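PDB 4N5H: Esterase/lipase, which probably hydrolyses carboxylic esters, and may also transfer acyl groups, as an esterase of the alpha/beta-hydrolase fold. Local coordinates for residues His36-Tyr41 with Ala59-Ala64; Tyr56-Ala59 with Thr65-Thr68; Ala93-Ala98 with Thr293-Leu298. The protein carries 1 engineered substitution. One frame throughout, in Å; residues are numbered along the deposited sequence.

How the contacts relate
The three contacts lie on the same side of the chain's centre. Contacts 1 and 2 have centres about 6 Å apart and share Ala59; the backbone of His36 meets that of Tyr57 (His36 N to Tyr57 O, 2.9 Å), joining strands 35-42 and 52-58. Contacts 2 and 3, with centres about 10 Å apart, meet where Pro67 O receives Ala98 N at 3.0 Å; contact 3 packs the turn before strand 98-102 on helix 288-311. Contacts 1 and 3 do not touch. Thr65 of contact 2 binds calcium; the ion lies about 9 Å from the side chain of Arg61 and about 10 Å from that of Tyr97. Ser146, His278 and Asp243, which resemble a catalytic triad, belong to none of the contacts.

Contact 1. Residues His36-Tyr41 with Ala59-Ala64; sequences HWETEY and AKRRNA
His36 and Ala59 make the direct touch between strand 35-42 and the loop that follows strand 52-58. The methyl of Ala59 lies over one face of the imidazole in a CH-pi contact: CB is 3.8 Å from the centroid of the His36 ring, 23° off the normal. It is offset toward the rim, so that its closest ring atom is His36 NE2 at 3.5 Å. With CG set beside the backbone N and anti to the carbonyl carbon (chi1 -68°), the ring swings out to cover the alanine.

Polar links are carried by water. One molecule, in the plane of the imidazole, joins His36 ND1 (3.0 Å) to Arg61 NH2 (3.1 Å). A second, in the guanidinium plane, accepts from Arg61 NH2 at 2.9 Å and donates to Glu38 OE2 at 2.7 Å. Direct attraction between these charges is looser, since Glu38 OE2 and Arg61 NH2 stand 4.4 Å apart, too far for a salt bridge. The guanidinium gains further hold from the carbonyl of Arg133 at NH1 and from a cation-pi contact with Tyr57.

The other carboxylate oxygen, Glu38 OE1, is gripped by two tyrosine hydroxyls, that of Tyr57 and that of Tyr41, which donates from above the carboxylate plane. The strand also lies against a second subunit: Pro288 of that subunit packs on Glu38 and Tyr41, and its Trp287 stacks on Tyr41.

With hydroxyls on one oxygen, water on the other and an arginine nearby, the buried Glu38 is probably ionised, and the bridging water lets the two opposite charges face each other without direct contact.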
ATOM      1  N   HIS A  36      12.995   9.573  -9.879  1.00 17.18           N
ATOM      2  CA  HIS A  36      11.941  10.549  -9.557  1.00 18.23           C
ATOM      3  C   HIS A  36      11.017  10.664 -10.785  1.00 18.16           C
ATOM      4  O   HIS A  36      11.447  10.600 -11.894  1.00 15.44           O
ATOM      5  CB  HIS A  36      12.515  11.932  -9.307  1.00 22.99           C
ATOM      6  CG  HIS A  36      13.340  12.040  -8.059  1.00 28.13           C
ATOM      7  ND1 HIS A  36      14.186  13.096  -7.810  1.00 34.17           N
ATOM      8  CD2 HIS A  36      13.421  11.230  -7.001  1.00 29.71           C
ATOM      9  CE1 HIS A  36      14.783  12.910  -6.644  1.00 32.07           C
ATOM     10  NE2 HIS A  36      14.332  11.784  -6.133  1.00 28.98           N
ATOM     11  N   TRP A  37       9.751  10.891 -10.516  1.00 19.45           N
ATOM     12  CA  TRP A  37       8.795  11.123 -11.601  1.00 15.78           C
ATOM     13  C   TRP A  37       7.949  12.400 -11.280  1.00 13.12           C
ATOM     14  O   TRP A  37       7.706  12.717 -10.098  1.00 12.80           O
ATOM     15  CB  TRP A  37       7.907   9.930 -12.000  1.00 18.78           C
ATOM     16  CG  TRP A  37       6.735   9.415 -11.127  1.00 20.29           C
ATOM     17  CD1 TRP A  37       6.507   9.623  -9.820  1.00 17.85           C
ATOM     18  CD2 TRP A  37       5.697   8.473 -11.563  1.00 21.33           C
ATOM     19  NE1 TRP A  37       5.439   8.921  -9.400  1.00 19.16           N
ATOM     20  CE2 TRP A  37       4.909   8.186 -10.438  1.00 22.60           C
ATOM     21  CE3 TRP A  37       5.384   7.842 -12.785  1.00 23.52           C
ATOM     22  CZ2 TRP A  37       3.829   7.242 -10.490  1.00 22.53           C
ATOM     23  CZ3 TRP A  37       4.220   7.012 -12.868  1.00 22.41           C
ATOM     24  CH2 TRP A  37       3.487   6.712 -11.728  1.00 22.38           C
ATOM     25  N   GLU A  38       7.440  13.008 -12.366  1.00 12.07           N
ATOM     26  CA  GLU A  38       6.559  14.126 -12.339  1.00 12.56           C
ATOM     27  C   GLU A  38       5.360  13.684 -13.200  1.00 13.82           C
ATOM     28  O   GLU A  38       5.531  13.353 -14.349  1.00 12.31           O
ATOM     29  CB  GLU A  38       7.257  15.326 -12.999  1.00 12.09           C
ATOM     30  CG  GLU A  38       8.476  15.847 -12.243  1.00 12.33           C
ATOM     31  CD  GLU A  38       9.391  16.750 -13.061  1.00 12.05           C
ATOM     32  OE1 GLU A  38       9.114  17.005 -14.255  1.00 13.02           O
ATOM     33  OE2 GLU A  38      10.524  17.108 -12.570  1.00 13.72           O
ATOM     34  N   THR A  39       4.190  13.736 -12.614  1.00 11.75           N
ATOM     35  CA  THR A  39       3.060  13.061 -13.233  1.00 12.05           C
ATOM     36  C   THR A  39       1.965  14.002 -13.717  1.00 11.56           C
ATOM     37  O   THR A  39       1.802  15.121 -13.174  1.00 11.05           O
ATOM     38  CB  THR A  39       2.444  12.015 -12.277  1.00 12.66           C
ATOM     39  OG1 THR A  39       2.070  12.624 -11.051  1.00 13.61           O
ATOM     40  CG2 THR A  39       3.417  10.906 -12.017  1.00 14.74           C
ATOM     41  N   GLU A  40       1.155  13.470 -14.645  1.00 11.36           N
ATOM     42  CA  GLU A  40      -0.129  14.094 -14.970  1.00 12.33           C
ATOM     43  C   GLU A  40      -0.030  15.521 -15.519  1.00 12.99           C
ATOM     44  O   GLU A  40      -0.804  16.429 -15.237  1.00 13.14           O
ATOM     45  CB  GLU A  40      -1.047  14.029 -13.691  1.00 12.11           C
ATOM     46  CG  GLU A  40      -2.541  14.188 -14.067  1.00 12.51           C
ATOM     47  CD  GLU A  40      -3.397  14.375 -12.810  1.00 16.51           C
ATOM     48  OE1 GLU A  40      -2.915  14.862 -11.732  1.00 17.50           O
ATOM     49  OE2 GLU A  40      -4.651  14.176 -12.916  1.00 18.83           O
ATOM     50  N   TYR A  41       0.954  15.762 -16.379  1.00 10.89           N
ATOM     51  CA  TYR A  41       0.965  16.996 -17.055  1.00 11.90           C
ATOM     52  C   TYR A  41      -0.017  16.982 -18.233  1.00 12.08           C
ATOM     53  O   TYR A  41       0.063  16.105 -19.123  1.00 13.39           O
ATOM     54  CB  TYR A  41       2.328  17.207 -17.673  1.00 11.59           C
ATOM     55  CG  TYR A  41       3.516  17.536 -16.832  1.00 10.90           C
ATOM     56  CD1 TYR A  41       4.457  16.546 -16.442  1.00 12.16           C
ATOM     57  CD2 TYR A  41       3.760  18.827 -16.441  1.00 11.20           C
ATOM     58  CE1 TYR A  41       5.594  16.868 -15.750  1.00 11.24           C
ATOM     59  CE2 TYR A  41       4.903  19.143 -15.731  1.00 10.81           C
ATOM     60  CZ  TYR A  41       5.822  18.161 -15.450  1.00 11.73           C
ATOM     61  OH  TYR A  41       7.004  18.563 -14.799  1.00 12.48           O
ATOM     62  N   ALA A  59      17.166   9.787  -9.860  1.00 17.03           N
ATOM     63  CA  ALA A  59      17.132  10.621  -8.674  1.00 18.58           C
ATOM     64  C   ALA A  59      18.328  11.533  -8.510  1.00 21.92           C
ATOM     65  O   ALA A  59      18.121  12.626  -8.029  1.00 26.10           O
ATOM     66  CB  ALA A  59      16.898   9.787  -7.437  1.00 21.86           C
ATOM     67  N   LYS A  60      19.506  11.134  -8.882  1.00 26.33           N
ATOM     68  CA  LYS A  60      20.658  12.043  -8.830  1.00 31.33           C
ATOM     69  C   LYS A  60      21.122  12.245 -10.232  1.00 31.61           C
ATOM     70  O   LYS A  60      21.541  11.285 -10.872  1.00 39.53           O
ATOM     71  CB  LYS A  60      21.763  11.339  -7.982  1.00 38.10           C
ATOM     72  N   ARG A  61      21.007  13.447 -10.773  1.00 31.79           N
ATOM     73  CA  ARG A  61      21.407  13.693 -12.179  1.00 33.77           C
ATOM     74  C   ARG A  61      22.922  13.999 -12.300  1.00 38.80           C
ATOM     75  O   ARG A  61      23.374  14.911 -11.647  1.00 39.08           O
ATOM     76  CB  ARG A  61      20.685  14.922 -12.731  1.00 35.41           C
ATOM     77  CG  ARG A  61      19.231  14.938 -12.390  1.00 40.17           C
ATOM     78  CD  ARG A  61      18.452  16.030 -13.142  1.00 33.93           C
ATOM     79  NE  ARG A  61      17.090  15.843 -12.740  1.00 26.18           N
ATOM     80  CZ  ARG A  61      16.040  16.476 -13.241  1.00 25.96           C
ATOM     81  NH1 ARG A  61      16.213  17.354 -14.237  1.00 24.90           N
ATOM     82  NH2 ARG A  61      14.833  16.194 -12.738  1.00 24.92           N
ATOM     83  N   ARG A  62      23.653  13.293 -13.143  0.50 39.13           N
ATOM     84  CA  ARG A  62      25.055  13.624 -13.410  0.50 42.86           C
ATOM     85  C   ARG A  62      25.169  15.027 -13.983  0.50 38.81           C
ATOM     86  O   ARG A  62      26.050  15.793 -13.644  0.50 34.29           O
ATOM     87  CB  ARG A  62      25.645  12.630 -14.424  1.00 54.12           C
ATOM     88  CG  ARG A  62      26.658  11.643 -13.865  1.00 63.75           C
ATOM     89  CD  ARG A  62      26.175  10.893 -12.614  1.00 71.43           C
ATOM     90  NE  ARG A  62      27.308  10.340 -11.848  1.00 79.25           N
ATOM     91  CZ  ARG A  62      27.569   9.043 -11.627  1.00 81.70           C
ATOM     92  NH1 ARG A  62      26.771   8.081 -12.088  1.00 79.82           N
ATOM     93  NH2 ARG A  62      28.648   8.701 -10.922  1.00 78.51           N
ATOM     94  N   ASN A  63      24.235  15.329 -14.867  1.00 39.53           N
ATOM     95  CA  ASN A  63      24.204  16.548 -15.684  1.00 37.05           C
ATOM     96  C   ASN A  63      22.852  17.257 -15.606  1.00 34.39           C
ATOM     97  O   ASN A  63      21.871  16.621 -15.291  1.00 35.68           O
ATOM     98  CB  ASN A  63      24.367  16.125 -17.128  1.00 40.34           C
ATOM     99  CG  ASN A  63      25.715  15.502 -17.389  1.00 46.22           C
ATOM    100  OD1 ASN A  63      25.860  14.275 -17.393  1.00 53.29           O
ATOM    101  ND2 ASN A  63      26.707  16.336 -17.560  1.00 42.99           N
ATOM    102  N   ALA A  64      22.823  18.538 -15.997  1.00 26.13           N
ATOM    103  CA  ALA A  64      21.624  19.381 -16.008  1.00 28.10           C
ATOM    104  C   ALA A  64      20.635  18.842 -17.065  1.00 26.77           C
ATOM    105  O   ALA A  64      19.429  19.068 -16.952  1.00 28.93           O
ATOM    106  CB  ALA A  64      21.955  20.847 -16.347  1.00 31.97           C
TER
HETATM  107  O   HOH W   1      13.834  15.136 -10.030  1.00 32.04           O
HETATM  108  O   HOH W   2      12.781  18.044 -13.741  1.00 17.25           O

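Contact 2. Residues Tyr56-Ala59 with Thr65-Thr68; sequences YYPA and TMPT. With CA (calcium ion), chain F.
Thr65, directly ahead of the Met66 that touches Tyr57 and Pro58, grips a calcium ion with two oxygens, its backbone carbonyl and its side-chain hydroxyl; Thr65 O is 2.8 Å from the calcium. Three waters also bind the ion. The first torsion of Thr65 (chi1 70°) places OG1 between the backbone N and the carbonyl carbon, where it can join the carbonyl O on the metal.

Met66 turns the other way, into the buried side. Its sulfur presses on the proline ring, with SD 3.4 Å from Pro58 CG and nearly as close to Pro58 CD. A bend at the last torsion (chi3 -81°) then carries the terminal methyl across to the tyrosine, where Met66 CE comes near the ring plane at the edge, 4.2 Å from Tyr57 CD2. The two side chains cross at about a right angle, and the methionine meets the rim of the phenol. CE also lies 3.9 Å from Pro58 CD.

The CA atoms of Tyr57 and Met66 are 8.7 Å apart, because strands 52-58 and 66-72 are not neighbours: strand 98-102 pairs with both, antiparallel to the first and parallel to the second. Met66 thus spans the gap by the start of that middle strand, in the interchanged strand order typical of the alpha/beta-hydrolase sheet.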
ATOM      1  N   TYR A  56      10.108  11.136 -16.225  1.00 10.48           N
ATOM      2  CA  TYR A  56      10.868  10.292 -15.302  1.00 11.51           C
ATOM      3  C   TYR A  56      12.363  10.683 -15.438  1.00 11.58           C
ATOM      4  O   TYR A  56      12.873  10.981 -16.541  1.00 11.84           O
ATOM      5  CB  TYR A  56      10.773   8.800 -15.645  1.00 12.03           C
ATOM      6  CG  TYR A  56       9.377   8.271 -15.861  1.00 11.84           C
ATOM      7  CD1 TYR A  56       8.696   8.452 -17.042  1.00 12.14           C
ATOM      8  CD2 TYR A  56       8.783   7.487 -14.867  1.00 13.93           C
ATOM      9  CE1 TYR A  56       7.422   7.933 -17.241  1.00 12.06           C
ATOM     10  CE2 TYR A  56       7.523   6.918 -15.076  1.00 15.34           C
ATOM     11  CZ  TYR A  56       6.828   7.188 -16.270  1.00 14.69           C
ATOM     12  OH  TYR A  56       5.600   6.594 -16.489  1.00 14.39           O
ATOM     13  N   TYR A  57      13.068  10.620 -14.313  1.00 12.39           N
ATOM     14  CA  TYR A  57      14.468  11.000 -14.249  1.00 11.58           C
ATOM     15  C   TYR A  57      15.218  10.177 -13.175  1.00 12.46           C
ATOM     16  O   TYR A  57      14.682   9.709 -12.219  1.00 13.57           O
ATOM     17  CB  TYR A  57      14.546  12.448 -13.673  1.00 13.88           C
ATOM     18  CG  TYR A  57      13.641  13.478 -14.352  1.00 13.57           C
ATOM     19  CD1 TYR A  57      12.377  13.687 -13.886  1.00 11.76           C
ATOM     20  CD2 TYR A  57      14.063  14.247 -15.401  1.00 16.27           C
ATOM     21  CE1 TYR A  57      11.539  14.595 -14.430  1.00 13.11           C
ATOM     22  CE2 TYR A  57      13.246  15.200 -15.966  1.00 14.12           C
ATOM     23  CZ  TYR A  57      11.942  15.379 -15.452  1.00 12.62           C
ATOM     24  OH  TYR A  57      11.136  16.351 -15.998  1.00 12.37           O
ATOM     25  N   PRO A  58      16.522  10.071 -13.399  1.00 14.13           N
ATOM     26  CA  PRO A  58      17.311   9.477 -12.264  1.00 17.20           C
ATOM     27  C   PRO A  58      17.187  10.361 -11.055  1.00 17.48           C
ATOM     28  O   PRO A  58      17.059  11.577 -11.227  1.00 18.85           O
ATOM     29  CB  PRO A  58      18.756   9.526 -12.848  1.00 17.06           C
ATOM     30  CG  PRO A  58      18.725  10.503 -13.944  1.00 19.69           C
ATOM     31  CD  PRO A  58      17.351  10.570 -14.499  1.00 16.07           C
ATOM     32  N   ALA A  59      17.166   9.787  -9.860  1.00 17.03           N
ATOM     33  CA  ALA A  59      17.132  10.621  -8.674  1.00 18.58           C
ATOM     34  C   ALA A  59      18.328  11.533  -8.510  1.00 21.92           C
ATOM     35  O   ALA A  59      18.121  12.626  -8.029  1.00 26.10           O
ATOM     36  CB  ALA A  59      16.898   9.787  -7.437  1.00 21.86           C
ATOM     37  N   THR A  65      21.133  18.339 -18.173  1.00 22.20           N
ATOM     38  CA  THR A  65      20.289  17.748 -19.206  1.00 21.52           C
ATOM     39  C   THR A  65      20.793  16.356 -19.462  1.00 21.40           C
ATOM     40  O   THR A  65      21.973  16.121 -19.328  1.00 23.91           O
ATOM     41  CB  THR A  65      20.144  18.586 -20.525  1.00 23.13           C
ATOM     42  OG1 THR A  65      21.357  18.599 -21.271  1.00 24.56           O
ATOM     43  CG2 THR A  65      19.741  20.034 -20.119  1.00 27.23           C
ATOM     44  N   MET A  66      19.885  15.445 -19.803  1.00 15.03           N
ATOM     45  CA  MET A  66      20.176  14.077 -20.096  1.00 14.42           C
ATOM     46  C   MET A  66      19.549  13.688 -21.439  1.00 14.61           C
ATOM     47  O   MET A  66      18.555  14.267 -21.826  1.00 15.10           O
ATOM     48  CB  MET A  66      19.553  13.218 -18.999  1.00 15.76           C
ATOM     49  CG  MET A  66      20.274  13.519 -17.677  1.00 21.55           C
ATOM     50  SD  MET A  66      19.292  12.820 -16.391  1.00 27.72           S
ATOM     51  CE  MET A  66      18.137  14.028 -16.234  1.00 21.08           C
ATOM     52  N   PRO A  67      20.145  12.739 -22.190  1.00 14.37           N
ATOM     53  CA  PRO A  67      19.540  12.287 -23.394  1.00 13.72           C
ATOM     54  C   PRO A  67      18.080  11.820 -23.145  1.00 12.13           C
ATOM     55  O   PRO A  67      17.796  11.281 -22.049  1.00 13.45           O
ATOM     56  CB  PRO A  67      20.455  11.177 -23.900  1.00 15.86           C
ATOM     57  CG  PRO A  67      21.765  11.445 -23.193  1.00 20.47           C
ATOM     58  CD  PRO A  67      21.372  11.993 -21.860  1.00 18.54           C
ATOM     59  N   THR A  68      17.271  11.987 -24.161  1.00 11.94           N
ATOM     60  CA  THR A  68      15.838  11.782 -24.061  1.00 11.91           C
ATOM     61  C   THR A  68      15.376  10.429 -24.550  1.00 11.71           C
ATOM     62  O   THR A  68      15.783   9.975 -25.646  1.00 12.13           O
ATOM     63  CB  THR A  68      15.148  12.884 -24.833  1.00 12.74           C
ATOM     64  OG1 THR A  68      15.378  14.172 -24.200  1.00 13.75           O
ATOM     65  CG2 THR A  68      13.612  12.689 -24.894  1.00 13.77           C
TER
HETATM   66 CA    CA F 405      23.479  17.381 -21.297  1.00 41.15          CA
HETATM   67  O   HOH W   3      23.245  19.072 -23.283  1.00 34.23           O
HETATM   68  O   HOH W   4      22.945  15.338 -22.701  1.00 25.74           O
HETATM   69  O   HOH W   5      24.733  15.341 -20.803  1.00 42.77           O

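Contact 3. Residues Ala93-Ala98 with Thr293-Leu298; sequences ASQGYA and TNLEML
One face of the Tyr97 ring carries a methyl of Leu298, while CB of Gln95 lies in plane at the ring's edge. The methyl sits almost squarely above the middle, CD2 of Leu298 being 3.9 Å from the centroid of the Tyr97 ring and 10° off its normal. Its twin, Leu298 CD1, reaches both Tyr97 CE1 (3.8 Å) and Gln95 CB (3.9 Å), filling the angle between ring and glutamine. The tyrosine and leucine side chains run past each other in opposite directions, which brings the hydroxyl over the base of the leucine; that hydroxyl is bonded to Asp302 and Arg299, farther along the same helix.

The Gln95 chain bends at chi2 (-50°) and folds back on its own turn. There NE2 donates in the amide plane to Ser94 OG, 3.1 Å away with an N-H...O angle of 161°, and OE1 is left against Leu295 CD2 at 3.6 Å.

Gly96, with positive phi, takes the backbone out of helix 86-94 and into Tyr97 and strand 98-102. This turn belongs to the beta-alpha-beta crossover from strand 66-72 to strand 98-102, and the contact packs it on C-terminal helix 288-311; the two helices share one side of the sheet in the alpha/beta-hydrolase fold.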
ATOM      1  N   ALA A  93      15.023   5.570 -17.129  1.00 11.65           N
ATOM      2  CA  ALA A  93      15.454   6.801 -16.441  1.00 11.70           C
ATOM      3  C   ALA A  93      16.584   6.541 -15.439  1.00 13.84           C
ATOM      4  O   ALA A  93      17.523   7.346 -15.347  1.00 13.27           O
ATOM      5  CB  ALA A  93      14.256   7.463 -15.692  1.00 12.51           C
ATOM      6  N   SER A  94      16.523   5.409 -14.774  1.00 13.11           N
ATOM      7  CA  SER A  94      17.519   5.074 -13.761  1.00 14.49           C
ATOM      8  C   SER A  94      18.929   4.918 -14.368  1.00 14.48           C
ATOM      9  O   SER A  94      19.923   5.012 -13.617  1.00 16.79           O
ATOM     10  CB  SER A  94      17.159   3.762 -12.996  1.00 13.03           C
ATOM     11  OG  SER A  94      17.437   2.597 -13.770  1.00 13.92           O
ATOM     12  N   GLN A  95      19.002   4.680 -15.646  1.00 13.97           N
ATOM     13  CA  GLN A  95      20.246   4.551 -16.418  1.00 12.96           C
ATOM     14  C   GLN A  95      20.821   5.891 -16.841  1.00 14.16           C
ATOM     15  O   GLN A  95      21.918   5.877 -17.478  1.00 15.24           O
ATOM     16  CB  GLN A  95      20.064   3.568 -17.550  1.00 13.92           C
ATOM     17  CG  GLN A  95      19.684   2.165 -17.146  1.00 16.87           C
ATOM     18  CD  GLN A  95      20.612   1.644 -16.076  1.00 16.83           C
ATOM     19  OE1 GLN A  95      21.771   1.364 -16.363  1.00 17.85           O
ATOM     20  NE2 GLN A  95      20.120   1.494 -14.865  1.00 17.42           N
ATOM     21  N   GLY A  96      20.221   7.006 -16.478  1.00 12.54           N
ATOM     22  CA  GLY A  96      20.714   8.314 -16.761  1.00 15.39           C
ATOM     23  C   GLY A  96      20.046   9.068 -17.909  1.00 15.47           C
ATOM     24  O   GLY A  96      20.698   9.825 -18.681  1.00 15.36           O
ATOM     25  N   TYR A  97      18.760   8.783 -18.118  1.00 12.30           N
ATOM     26  CA  TYR A  97      18.006   9.316 -19.238  1.00 12.56           C
ATOM     27  C   TYR A  97      16.778  10.080 -18.702  1.00 13.70           C
ATOM     28  O   TYR A  97      16.233   9.730 -17.671  1.00 13.40           O
ATOM     29  CB  TYR A  97      17.480   8.212 -20.188  1.00 13.12           C
ATOM     30  CG  TYR A  97      18.641   7.518 -20.868  1.00 13.06           C
ATOM     31  CD1 TYR A  97      19.293   6.507 -20.171  1.00 12.90           C
ATOM     32  CD2 TYR A  97      19.193   7.970 -22.067  1.00 14.64           C
ATOM     33  CE1 TYR A  97      20.472   5.951 -20.664  1.00 14.12           C
ATOM     34  CE2 TYR A  97      20.364   7.365 -22.608  1.00 15.61           C
ATOM     35  CZ  TYR A  97      20.974   6.362 -21.901  1.00 13.58           C
ATOM     36  OH  TYR A  97      22.122   5.721 -22.420  1.00 14.39           O
ATOM     37  N   ALA A  98      16.390  11.120 -19.417  1.00 12.44           N
ATOM     38  CA  ALA A  98      15.173  11.874 -19.174  1.00 11.00           C
ATOM     39  C   ALA A  98      14.119  11.207 -20.059  1.00 11.70           C
ATOM     40  O   ALA A  98      14.248  11.080 -21.269  1.00 10.52           O
ATOM     41  CB  ALA A  98      15.331  13.318 -19.549  1.00 11.05           C
ATOM     42  N   THR A 293      18.504  -6.626 -23.001  1.00 12.43           N
ATOM     43  CA  THR A 293      17.802  -6.026 -24.159  1.00 12.65           C
ATOM     44  C   THR A 293      17.751  -4.483 -24.050  1.00 12.68           C
ATOM     45  O   THR A 293      18.056  -3.781 -24.985  1.00 14.26           O
ATOM     46  CB  THR A 293      16.416  -6.642 -24.260  1.00 13.74           C
ATOM     47  OG1 THR A 293      16.551  -8.045 -24.501  1.00 13.87           O
ATOM     48  CG2 THR A 293      15.641  -6.014 -25.353  1.00 14.86           C
ATOM     49  N   ASN A 294      17.324  -4.008 -22.886  1.00 11.85           N
ATOM     50  CA  ASN A 294      17.125  -2.626 -22.670  1.00 11.77           C
ATOM     51  C   ASN A 294      18.428  -1.836 -22.674  1.00 12.48           C
ATOM     52  O   ASN A 294      18.507  -0.716 -23.216  1.00 13.64           O
ATOM     53  CB  ASN A 294      16.244  -2.404 -21.444  1.00 11.71           C
ATOM     54  CG  ASN A 294      14.815  -2.962 -21.649  1.00 11.24           C
ATOM     55  OD1 ASN A 294      14.317  -3.025 -22.760  1.00 12.42           O
ATOM     56  ND2 ASN A 294      14.176  -3.308 -20.534  1.00 11.69           N
ATOM     57  N   LEU A 295      19.450  -2.407 -22.014  1.00 14.01           N
ATOM     58  CA  LEU A 295      20.810  -1.776 -22.090  1.00 14.64           C
ATOM     59  C   LEU A 295      21.325  -1.833 -23.507  1.00 14.81           C
ATOM     60  O   LEU A 295      21.980  -0.833 -23.947  1.00 14.17           O
ATOM     61  CB  LEU A 295      21.774  -2.460 -21.190  1.00 15.37           C
ATOM     62  CG  LEU A 295      21.561  -2.270 -19.693  1.00 15.08           C
ATOM     63  CD1 LEU A 295      22.588  -2.996 -18.849  1.00 16.91           C
ATOM     64  CD2 LEU A 295      21.588  -0.774 -19.285  1.00 17.39           C
ATOM     65  N   GLU A 296      21.076  -2.911 -24.267  1.00 13.57           N
ATOM     66  CA  GLU A 296      21.561  -2.948 -25.630  1.00 15.48           C
ATOM     67  C   GLU A 296      20.936  -1.845 -26.479  1.00 14.80           C
ATOM     68  O   GLU A 296      21.582  -1.169 -27.293  1.00 13.62           O
ATOM     69  CB  GLU A 296      21.362  -4.312 -26.233  1.00 15.59           C
ATOM     70  CG  GLU A 296      21.969  -4.427 -27.610  1.00 18.44           C
ATOM     71  CD  GLU A 296      22.212  -5.908 -28.016  1.00 25.41           C
ATOM     72  OE1 GLU A 296      22.449  -6.762 -27.121  1.00 22.64           O
ATOM     73  OE2 GLU A 296      22.112  -6.170 -29.251  1.00 27.75           O
ATOM     74  N   MET A 297      19.655  -1.620 -26.280  1.00 12.35           N
ATOM     75  CA  MET A 297      18.949  -0.461 -26.864  1.00 12.91           C
ATOM     76  C   MET A 297      19.579   0.871 -26.494  1.00 12.48           C
ATOM     77  O   MET A 297      19.829   1.722 -27.393  1.00 13.33           O
ATOM     78  CB  MET A 297      17.487  -0.526 -26.516  1.00 13.60           C
ATOM     79  CG  MET A 297      16.678   0.645 -27.056  1.00 13.26           C
ATOM     80  SD  MET A 297      14.962   0.686 -26.490  1.00 13.47           S
ATOM     81  CE  MET A 297      15.173   1.181 -24.733  1.00 14.44           C
ATOM     82  N   LEU A 298      19.835   1.081 -25.215  1.00 13.30           N
ATOM     83  CA  LEU A 298      20.368   2.372 -24.739  1.00 12.80           C
ATOM     84  C   LEU A 298      21.802   2.535 -25.278  1.00 14.20           C
ATOM     85  O   LEU A 298      22.188   3.676 -25.670  1.00 13.45           O
ATOM     86  CB  LEU A 298      20.342   2.497 -23.227  1.00 13.37           C
ATOM     87  CG  LEU A 298      18.887   2.573 -22.707  1.00 13.21           C
ATOM     88  CD1 LEU A 298      18.985   2.463 -21.178  1.00 15.90           C
ATOM     89  CD2 LEU A 298      18.152   3.845 -23.123  1.00 13.10           C
TER